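Local coordinates for YfdX protein (Salmonella enterica I, PDB 6A02) that is of unknown molecular function but has been linked to antibiotic stress and virulence in Salmonella Typhi, and assembles from four copies of one chain, at residues Ile79-Ser84 with Glu132-Gln137; Thr144-Leu149 with Tyr156-Leu161; Val87-Leu92 with Ala123-Ile128. All coordinates share one frame; numbering follows the deposited sequence. Where two conformers were deposited one is given.

Contact 1: Ile79-Ser84 with Glu132-Gln137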
loop_
_atom_site.group_PDB
_atom_site.type_symbol
_atom_site.label_atom_id
_atom_site.label_comp_id
_atom_site.label_asym_id
_atom_site.label_seq_id
_atom_site.Cartn_x
_atom_site.Cartn_y
_atom_site.Cartn_z
ATOM N N ILE A 79 7.863 12.054 14.124
ATOM C CA ILE A 79 8.597 12.985 13.274
ATOM C C ILE A 79 8.259 12.744 11.806
ATOM O O ILE A 79 7.963 11.619 11.380
ATOM C CB ILE A 79 10.127 12.943 13.490
ATOM C CG1 ILE A 79 10.683 11.548 13.187
ATOM C CG2 ILE A 79 10.506 13.436 14.904
ATOM C CD1 ILE A 79 12.204 11.558 12.913
ATOM N N ARG A 80 8.328 13.820 11.028
ATOM C CA ARG A 80 8.078 13.786 9.590
ATOM C C ARG A 80 9.297 13.261 8.844
ATOM O O ARG A 80 10.414 13.758 9.041
ATOM C CB ARG A 80 7.779 15.200 9.082
ATOM C CG ARG A 80 6.465 15.782 9.585
ATOM C CD ARG A 80 6.272 17.228 9.126
ATOM N NE ARG A 80 7.259 18.082 9.769
ATOM C CZ ARG A 80 7.073 18.694 10.937
ATOM N NH1 ARG A 80 5.912 18.586 11.584
ATOM N NH2 ARG A 80 8.055 19.427 11.456
ATOM N N ILE A 81 9.088 12.279 7.964
ATOM C CA ILE A 81 10.169 11.741 7.146
ATOM C C ILE A 81 9.936 11.872 5.649
ATOM O O ILE A 81 10.887 11.679 4.878
ATOM C CB ILE A 81 10.544 10.285 7.518
ATOM C CG1 ILE A 81 9.466 9.299 7.063
ATOM C CG2 ILE A 81 10.805 10.170 9.004
ATOM C CD1 ILE A 81 9.882 7.839 7.199
ATOM N N ASN A 82 8.723 12.190 5.207
ATOM C CA ASN A 82 8.479 12.391 3.783
ATOM C C ASN A 82 7.163 13.128 3.622
ATOM O O ASN A 82 6.283 13.049 4.482
ATOM C CB ASN A 82 8.444 11.061 3.019
ATOM C CG ASN A 82 8.459 11.258 1.520
ATOM O OD1 ASN A 82 9.424 11.767 0.975
ATOM N ND2 ASN A 82 7.377 10.871 0.849
ATOM N N SER A 83 7.024 13.829 2.499
ATOM C CA SER A 83 5.740 14.381 2.093
ATOM C C SER A 83 5.484 14.053 0.633
ATOM O O SER A 83 6.395 14.119 -0.203
ATOM C CB SER A 83 5.691 15.898 2.237
ATOM O OG SER A 83 4.352 16.297 2.462
ATOM N N SER A 84 4.232 13.731 0.322
ATOM C CA SER A 84 3.810 13.547 -1.061
ATOM C C SER A 84 2.442 14.184 -1.262
ATOM O O SER A 84 1.788 14.627 -0.314
ATOM C CB SER A 84 3.761 12.068 -1.450
ATOM O OG SER A 84 2.704 11.411 -0.771
ATOM N N GLU A 132 4.470 11.198 5.766
ATOM C CA GLU A 132 4.938 9.950 6.343
ATOM C C GLU A 132 5.645 10.268 7.651
ATOM O O GLU A 132 6.520 11.136 7.688
ATOM C CB GLU A 132 5.902 9.282 5.366
ATOM C CG GLU A 132 6.350 7.916 5.805
ATOM C CD GLU A 132 7.352 7.271 4.854
ATOM O OE1 GLU A 132 7.728 7.903 3.849
ATOM O OE2 GLU A 132 7.766 6.118 5.122
ATOM N N LEU A 133 5.266 9.561 8.721
ATOM C CA LEU A 133 5.762 9.823 10.066
ATOM C C LEU A 133 6.275 8.539 10.695
ATOM O O LEU A 133 5.751 7.450 10.433
ATOM C CB LEU A 133 4.649 10.370 10.982
ATOM C CG LEU A 133 3.686 11.423 10.411
ATOM C CD1 LEU A 133 2.560 11.724 11.388
ATOM C CD2 LEU A 133 4.427 12.701 10.069
ATOM N N ILE A 134 7.273 8.677 11.568
ATOM C CA ILE A 134 7.679 7.569 12.438
ATOM C C ILE A 134 7.742 8.035 13.884
ATOM O O ILE A 134 8.024 9.212 14.156
ATOM C CB ILE A 134 9.030 6.953 12.040
ATOM C CG1 ILE A 134 10.141 8.002 12.093
ATOM C CG2 ILE A 134 8.931 6.251 10.673
ATOM C CD1 ILE A 134 11.523 7.399 12.044
ATOM N N PRO A 135 7.508 7.138 14.844
ATOM C CA PRO A 135 7.724 7.472 16.259
ATOM C C PRO A 135 9.215 7.388 16.549
ATOM O O PRO A 135 9.830 6.335 16.384
ATOM C CB PRO A 135 6.949 6.377 16.996
ATOM C CG PRO A 135 7.021 5.184 16.054
ATOM C CD PRO A 135 7.003 5.762 14.655
ATOM N N LEU A 136 9.803 8.502 16.983
ATOM C CA LEU A 136 11.260 8.598 16.975
ATOM C C LEU A 136 11.901 7.658 17.990
ATOM O O LEU A 136 12.799 6.875 17.646
ATOM C CB LEU A 136 11.698 10.039 17.212
ATOM C CG LEU A 136 13.209 10.286 17.274
ATOM C CD1 LEU A 136 13.945 9.746 16.049
ATOM C CD2 LEU A 136 13.470 11.781 17.450
ATOM N N GLN A 137 11.474 7.727 19.250
ATOM C CA GLN A 137 12.159 6.928 20.258
ATOM C C GLN A 137 11.840 5.452 20.095
ATOM O O GLN A 137 12.718 4.603 20.279
ATOM C CB GLN A 137 11.837 7.421 21.668
ATOM C CG GLN A 137 12.827 6.916 22.714
ATOM C CD GLN A 137 14.277 7.259 22.376
ATOM O OE1 GLN A 137 14.592 8.388 21.980
ATOM N NE2 GLN A 137 15.167 6.276 22.522
#

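Contact 2: Thr144-Leu149 with Tyr156-Leu161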
loop_
_atom_site.group_PDB
_atom_site.type_symbol
_atom_site.label_atom_id
_atom_site.label_comp_id
_atom_site.label_asym_id
_atom_site.label_seq_id
_atom_site.Cartn_x
_atom_site.Cartn_y
_atom_site.Cartn_z
ATOM N N THR A 144 18.353 -0.165 17.940
ATOM C CA THR A 144 19.397 -0.520 18.895
ATOM C C THR A 144 19.196 -1.934 19.412
ATOM O O THR A 144 20.162 -2.699 19.540
ATOM C CB THR A 144 19.411 0.481 20.044
ATOM O OG1 THR A 144 19.750 1.775 19.532
ATOM C CG2 THR A 144 20.447 0.069 21.080
ATOM N N THR A 145 17.947 -2.306 19.695
ATOM C CA THR A 145 17.681 -3.656 20.177
ATOM C C THR A 145 17.937 -4.689 19.087
ATOM O O THR A 145 18.483 -5.761 19.362
ATOM C CB THR A 145 16.259 -3.757 20.737
ATOM O OG1 THR A 145 16.056 -2.732 21.718
ATOM C CG2 THR A 145 16.058 -5.109 21.400
ATOM N N ALA A 146 17.585 -4.378 17.835
ATOM C CA ALA A 146 17.873 -5.315 16.753
ATOM C C ALA A 146 19.373 -5.552 16.606
ATOM O O ALA A 146 19.805 -6.690 16.382
ATOM C CB ALA A 146 17.275 -4.817 15.433
ATOM N N LEU A 147 20.180 -4.488 16.711
ATOM C CA LEU A 147 21.630 -4.659 16.652
ATOM C C LEU A 147 22.118 -5.549 17.788
ATOM O O LEU A 147 22.956 -6.439 17.577
ATOM C CB LEU A 147 22.326 -3.301 16.696
ATOM C CG LEU A 147 22.440 -2.561 15.373
ATOM C CD1 LEU A 147 22.864 -1.127 15.631
ATOM C CD2 LEU A 147 23.424 -3.277 14.454
ATOM N N SER A 148 21.588 -5.340 18.997
ATOM C CA SER A 148 21.966 -6.189 20.124
ATOM C C SER A 148 21.613 -7.646 19.858
ATOM O O SER A 148 22.400 -8.553 20.156
ATOM C CB SER A 148 21.272 -5.693 21.389
ATOM O OG SER A 148 21.719 -4.393 21.744
ATOM N N LEU A 149 20.425 -7.895 19.303
ATOM C CA LEU A 149 20.048 -9.259 18.953
ATOM C C LEU A 149 20.973 -9.830 17.887
ATOM O O LEU A 149 21.338 -11.013 17.940
ATOM C CB LEU A 149 18.590 -9.291 18.478
ATOM C CG LEU A 149 17.564 -9.008 19.575
ATOM C CD1 LEU A 149 16.198 -8.683 18.976
ATOM C CD2 LEU A 149 17.453 -10.197 20.529
ATOM N N TYR A 156 16.726 -13.886 13.325
ATOM C CA TYR A 156 15.295 -13.843 13.039
ATOM C C TYR A 156 14.583 -12.857 13.956
ATOM O O TYR A 156 13.721 -12.079 13.514
ATOM C CB TYR A 156 14.678 -15.233 13.194
ATOM C CG TYR A 156 13.278 -15.283 12.633
ATOM C CD1 TYR A 156 13.071 -15.423 11.266
ATOM C CD2 TYR A 156 12.167 -15.182 13.461
ATOM C CE1 TYR A 156 11.789 -15.457 10.732
ATOM C CE2 TYR A 156 10.877 -15.212 12.933
ATOM C CZ TYR A 156 10.704 -15.349 11.572
ATOM O OH TYR A 156 9.437 -15.388 11.030
ATOM N N GLN A 157 14.937 -12.869 15.241
ATOM C CA GLN A 157 14.315 -11.960 16.191
ATOM C C GLN A 157 14.661 -10.511 15.872
ATOM O O GLN A 157 13.820 -9.617 16.019
ATOM C CB GLN A 157 14.758 -12.315 17.614
ATOM C CG GLN A 157 14.342 -13.721 18.066
ATOM C CD GLN A 157 15.398 -14.785 17.811
ATOM O OE1 GLN A 157 16.051 -14.812 16.771
ATOM N NE2 GLN A 157 15.557 -15.690 18.780
ATOM N N ALA A 158 15.899 -10.256 15.435
ATOM C CA ALA A 158 16.242 -8.917 14.965
ATOM C C ALA A 158 15.372 -8.510 13.779
ATOM O O ALA A 158 14.902 -7.365 13.710
ATOM C CB ALA A 158 17.722 -8.858 14.576
ATOM N N GLY A 159 15.151 -9.436 12.842
ATOM C CA GLY A 159 14.315 -9.136 11.692
ATOM C C GLY A 159 12.908 -8.747 12.086
ATOM O O GLY A 159 12.307 -7.853 11.477
ATOM N N LEU A 160 12.363 -9.401 13.114
ATOM C CA LEU A 160 11.038 -9.038 13.608
ATOM C C LEU A 160 10.997 -7.597 14.099
ATOM O O LEU A 160 10.017 -6.877 13.857
ATOM C CB LEU A 160 10.635 -9.977 14.737
ATOM C CG LEU A 160 10.382 -11.438 14.412
ATOM C CD1 LEU A 160 10.117 -12.184 15.718
ATOM C CD2 LEU A 160 9.206 -11.607 13.456
ATOM N N LEU A 161 12.044 -7.154 14.800
ATOM C CA LEU A 161 12.069 -5.777 15.293
ATOM C C LEU A 161 12.247 -4.779 14.156
ATOM O O LEU A 161 11.664 -3.687 14.183
ATOM C CB LEU A 161 13.195 -5.603 16.302
ATOM C CG LEU A 161 12.868 -5.916 17.744
ATOM C CD1 LEU A 161 14.093 -5.642 18.563
ATOM C CD2 LEU A 161 11.712 -5.053 18.215
#

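Contact 3: Val87-Leu92 with Ala123-Ile128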
loop_
_atom_site.group_PDB
_atom_site.type_symbol
_atom_site.label_atom_id
_atom_site.label_comp_id
_atom_site.label_asym_id
_atom_site.label_seq_id
_atom_site.Cartn_x
_atom_site.Cartn_y
_atom_site.Cartn_z
ATOM N N VAL A 87 -3.773 14.281 -5.700
ATOM C CA VAL A 87 -4.744 15.157 -6.344
ATOM C C VAL A 87 -6.030 14.377 -6.585
ATOM O O VAL A 87 -6.024 13.150 -6.745
ATOM C CB VAL A 87 -4.207 15.761 -7.660
ATOM C CG1 VAL A 87 -3.015 16.649 -7.377
ATOM C CG2 VAL A 87 -3.831 14.650 -8.636
ATOM N N ALA A 88 -7.147 15.101 -6.595
ATOM C CA ALA A 88 -8.451 14.545 -6.947
ATOM C C ALA A 88 -9.087 15.471 -7.970
ATOM O O ALA A 88 -9.436 16.613 -7.649
ATOM C CB ALA A 88 -9.343 14.423 -5.714
ATOM N N GLU A 89 -9.247 14.984 -9.195
ATOM C CA GLU A 89 -9.685 15.803 -10.317
ATOM C C GLU A 89 -11.170 15.583 -10.588
ATOM O O GLU A 89 -11.584 14.467 -10.909
ATOM C CB GLU A 89 -8.872 15.456 -11.560
ATOM C CG GLU A 89 -7.383 15.676 -11.379
ATOM C CD GLU A 89 -6.649 15.719 -12.698
ATOM O OE1 GLU A 89 -7.309 15.870 -13.747
ATOM O OE2 GLU A 89 -5.415 15.596 -12.687
ATOM N N ASP A 90 -11.957 16.648 -10.459
ATOM C CA ASP A 90 -13.344 16.628 -10.903
ATOM C C ASP A 90 -13.385 16.599 -12.424
ATOM O O ASP A 90 -12.444 17.015 -13.103
ATOM C CB ASP A 90 -14.045 17.916 -10.469
ATOM C CG ASP A 90 -14.495 17.893 -9.022
ATOM O OD1 ASP A 90 -14.134 16.952 -8.280
ATOM O OD2 ASP A 90 -15.198 18.845 -8.617
ATOM N N TYR A 91 -14.494 16.111 -12.971
ATOM C CA TYR A 91 -14.653 16.184 -14.415
ATOM C C TYR A 91 -14.979 17.613 -14.830
ATOM O O TYR A 91 -15.919 18.225 -14.314
ATOM C CB TYR A 91 -15.748 15.238 -14.913
ATOM C CG TYR A 91 -15.978 15.408 -16.399
ATOM C CD1 TYR A 91 -15.162 14.771 -17.320
ATOM C CD2 TYR A 91 -16.986 16.236 -16.878
ATOM C CE1 TYR A 91 -15.351 14.938 -18.684
ATOM C CE2 TYR A 91 -17.181 16.413 -18.238
ATOM C CZ TYR A 91 -16.362 15.756 -19.134
ATOM O OH TYR A 91 -16.557 15.922 -20.489
ATOM N N LEU A 92 -14.199 18.143 -15.766
ATOM C CA LEU A 92 -14.486 19.423 -16.389
ATOM C C LEU A 92 -14.406 19.274 -17.897
ATOM O O LEU A 92 -13.639 18.449 -18.405
ATOM C CB LEU A 92 -13.489 20.507 -15.949
ATOM C CG LEU A 92 -13.759 21.245 -14.639
ATOM C CD1 LEU A 92 -12.799 22.421 -14.483
ATOM C CD2 LEU A 92 -15.213 21.709 -14.568
ATOM N N ALA A 123 -9.745 24.585 -11.196
ATOM C CA ALA A 123 -9.625 23.518 -12.179
ATOM C C ALA A 123 -10.331 22.245 -11.752
ATOM O O ALA A 123 -10.217 21.231 -12.447
ATOM C CB ALA A 123 -8.150 23.218 -12.448
ATOM N N GLY A 124 -11.044 22.276 -10.629
ATOM C CA GLY A 124 -11.701 21.091 -10.110
ATOM C C GLY A 124 -10.790 20.114 -9.412
ATOM O O GLY A 124 -11.150 18.939 -9.274
ATOM N N VAL A 125 -9.620 20.558 -8.961
ATOM C CA VAL A 125 -8.603 19.677 -8.403
ATOM C C VAL A 125 -8.447 20.006 -6.923
ATOM O O VAL A 125 -8.127 21.145 -6.565
ATOM C CB VAL A 125 -7.264 19.836 -9.143
ATOM C CG1 VAL A 125 -6.231 18.865 -8.596
ATOM C CG2 VAL A 125 -7.455 19.640 -10.647
ATOM N N SER A 126 -8.669 19.018 -6.063
ATOM C CA SER A 126 -8.324 19.167 -4.657
ATOM C C SER A 126 -6.944 18.563 -4.413
ATOM O O SER A 126 -6.507 17.661 -5.135
ATOM C CB SER A 126 -9.365 18.505 -3.754
ATOM O OG SER A 126 -9.420 17.114 -3.985
ATOM N N VAL A 127 -6.265 19.065 -3.385
ATOM C CA VAL A 127 -4.901 18.657 -3.060
ATOM C C VAL A 127 -4.876 18.145 -1.628
ATOM O O VAL A 127 -5.369 18.814 -0.712
ATOM C CB VAL A 127 -3.894 19.812 -3.233
ATOM C CG1 VAL A 127 -2.500 19.365 -2.824
ATOM C CG2 VAL A 127 -3.878 20.275 -4.677
ATOM N N ILE A 128 -4.285 16.968 -1.441
ATOM C CA ILE A 128 -4.064 16.379 -0.126
ATOM C C ILE A 128 -2.568 16.162 0.027
ATOM O O ILE A 128 -1.906 15.694 -0.906
ATOM C CB ILE A 128 -4.817 15.039 -0.006
ATOM C CG1 ILE A 128 -6.324 15.275 0.090
ATOM C CG2 ILE A 128 -4.312 14.227 1.186
ATOM C CD1 ILE A 128 -6.766 15.801 1.424
HETATM O O HOH W 1 -10.085 18.367 -12.655
HETATM O O HOH W 2 -12.038 18.347 -6.470
#

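Contact 1: Ile79-Ser84 with Glu132-Gln137
Glu132 lies against Ile81 and Asn82 along almost its whole length. Its CB sits 3.9 Å from Asn82 CB, and because CG is anti to the backbone N (chi1 -175°) and the chain then runs straight, the rest of the side chain passes over Ile81. CG lies 3.6 Å from Ile81 CG1, and the carboxylate carbon CD 3.5 Å from Ile81 CD1. At the tip the two oxygens part: OE2 meets Ile81 CD1 at 3.4 Å, while OE1 lies 3.3 Å from Asn82 CB. A glutamate suits the place because its methylenes lie along Ile81, though the carboxylate still touches the Ile81 methyl. The Asn82 amide stands nearly upright to this carboxylate, the planes 83° apart, and its OD1 is held by Arg26 of the second subunit.

One glutamate can face two residues because the antiparallel pairing slips by one residue, a classic beta bulge. Ile81 N gives Glu132 O an almost straight bond of 2.8 Å (177°), whereas Asn82 N reaches the same oxygen only weakly; Glu132 N returns a bond to Asn82 O. Beyond the bulge Ile79 and Ile134 form a regular hydrogen-bonded pair. Their CG1 atoms lie side by side at 3.8 Å, and Ile134 CG1 also touches Ile81 CG2, so the three isoleucines form a continuous apolar patch next to Glu132 and Asn82. Leu133 runs alongside Arg80 on the opposite face, where Arg80 NE bonds to Lys16 O. Helix 19-36 packs against Ile79 and Ile81 through Ala21, strand 170-175 pairs with Leu133 through Val170, and Pro135 is the N-cap of helix 136-151.

Contact 2: Thr144-Leu149 with Tyr156-Leu161
Leu149 N donates to Thr145 O at 2.9 Å, the shortest backbone bond within these two helical turns, and it sets one turn apart two residues that both touch Leu161 of the partner helix. Thr145 divides its branches between two tasks. With OG1 beside the backbone N (chi1 -53°), the hydroxyl bonds back to Lys141 O within its own helix, and the methyl is left to face the partner. CG2 lies 3.5 Å from Leu161 CD1, tighter than usual for two carbons. Leu149 brings its CD1 to the same methyl at 3.7 Å, the two leucine side chains crossing at about a right angle, so Leu161 CD1 is shared by both neighbours.

Helices 136-151 and 155-167, joined by a short turn, run in opposite directions at 170° as an alpha-alpha hairpin, and their local axes come within 8.2 Å. Such closeness needs small residues at the crossing. Ala146 and Ala158 supply them: their CA atoms lie 4.3 Å apart, and the methyl CB of Ala158 rests 3.5 Å from Ala146 O. Further along, Ala158 CB meets Leu149 CB at 4.0 Å, and Ala146 CB packs on Leu161 CB. The larger leucines, Leu149 and Leu161, pack beside the alanines. Leu149 CD1 also lies over the backbone of Gln157, whose chain bends at chi2 and leads its amide away, OE1 bonding to Asn105 of the second subunit. Tyr91 of the third subunit packs onto Thr145, Leu149 and Gln157.

Contact 3: Val87-Leu92 with Ala123-Ile128
Asp90 N and Gly124 O meet in a short, nearly straight hydrogen bond, 2.7 Å with 173° at the hydrogen, just past the ends of two antiparallel strands. Within the strands, Ala88 and Ser126 form a hydrogen-bonded pair: Ala88 N to Ser126 O and Ser126 N to Ala88 O are both 3.0 Å. On the face carrying these two residues, Ser126 OG comes within 3.2 Å of Ala88 CB, a closeness that the small alanine permits. On the other face Val125 touches both Val87 and Glu89: with CG1 anti to the backbone N (chi1 -177°), CG1 lies 3.8 Å from Val87 CB and CG2 meets the methylene CG of Glu89, all three side chains pointing the same way.

Where the strands end, a water takes over the bridging, donating to Asp90 O at 2.8 Å and to Ala123 O at 2.9 Å. Leu92 turns back so that its CD1 lies 3.5 Å from Ala123 O. Gly124 makes this junction possible: it ends helix 113-122 in a Schellman motif, with a positive phi (77°) that favours glycine, and, having no side chain, it lets Asp90 CB come within 3.3 Å of Gly124 O.

Further out, Leu120 of helix 113-122 backs Val125. Glu89 forms a salt bridge with Lys97 through OE1, and OE2 bonds to Tyr156 of the second subunit. Asp90 OD2 makes a salt bridge with Lys141 of the third subunit, and Ser126 OG bonds to Gln138 of that same subunit. Three backbone bonds join the segments, while the polar ends of Glu89, Asp90 and Ser126 turn to partners outside them. The lysine beside each acid would probably favour its charged form, and the bonds from Asp90, Ser126 and Glu89 to other subunits are consistent with this strand end taking part in the assembly.

How the contacts relate
Contacts 1 and 3 are two stations on one pair of antiparallel strands, 77-89 and 125-135, with centres about 26 Å apart; contact 3 is nested in the chain loop that contact 1 closes. Strand 125-135 then runs directly into helix 136-151, which carries contact 1 on to contact 2, about 21 Å away between centres. Contacts 2 and 3 lie on opposite sides of the chain's centre, about 44 Å apart between centres, yet each meets other subunits, as does contact 1. Bound sodium lies about 7 Å from the side chain of Asn82 and about 8 Å from that of Val87, too far for either side chain to coordinate it directly.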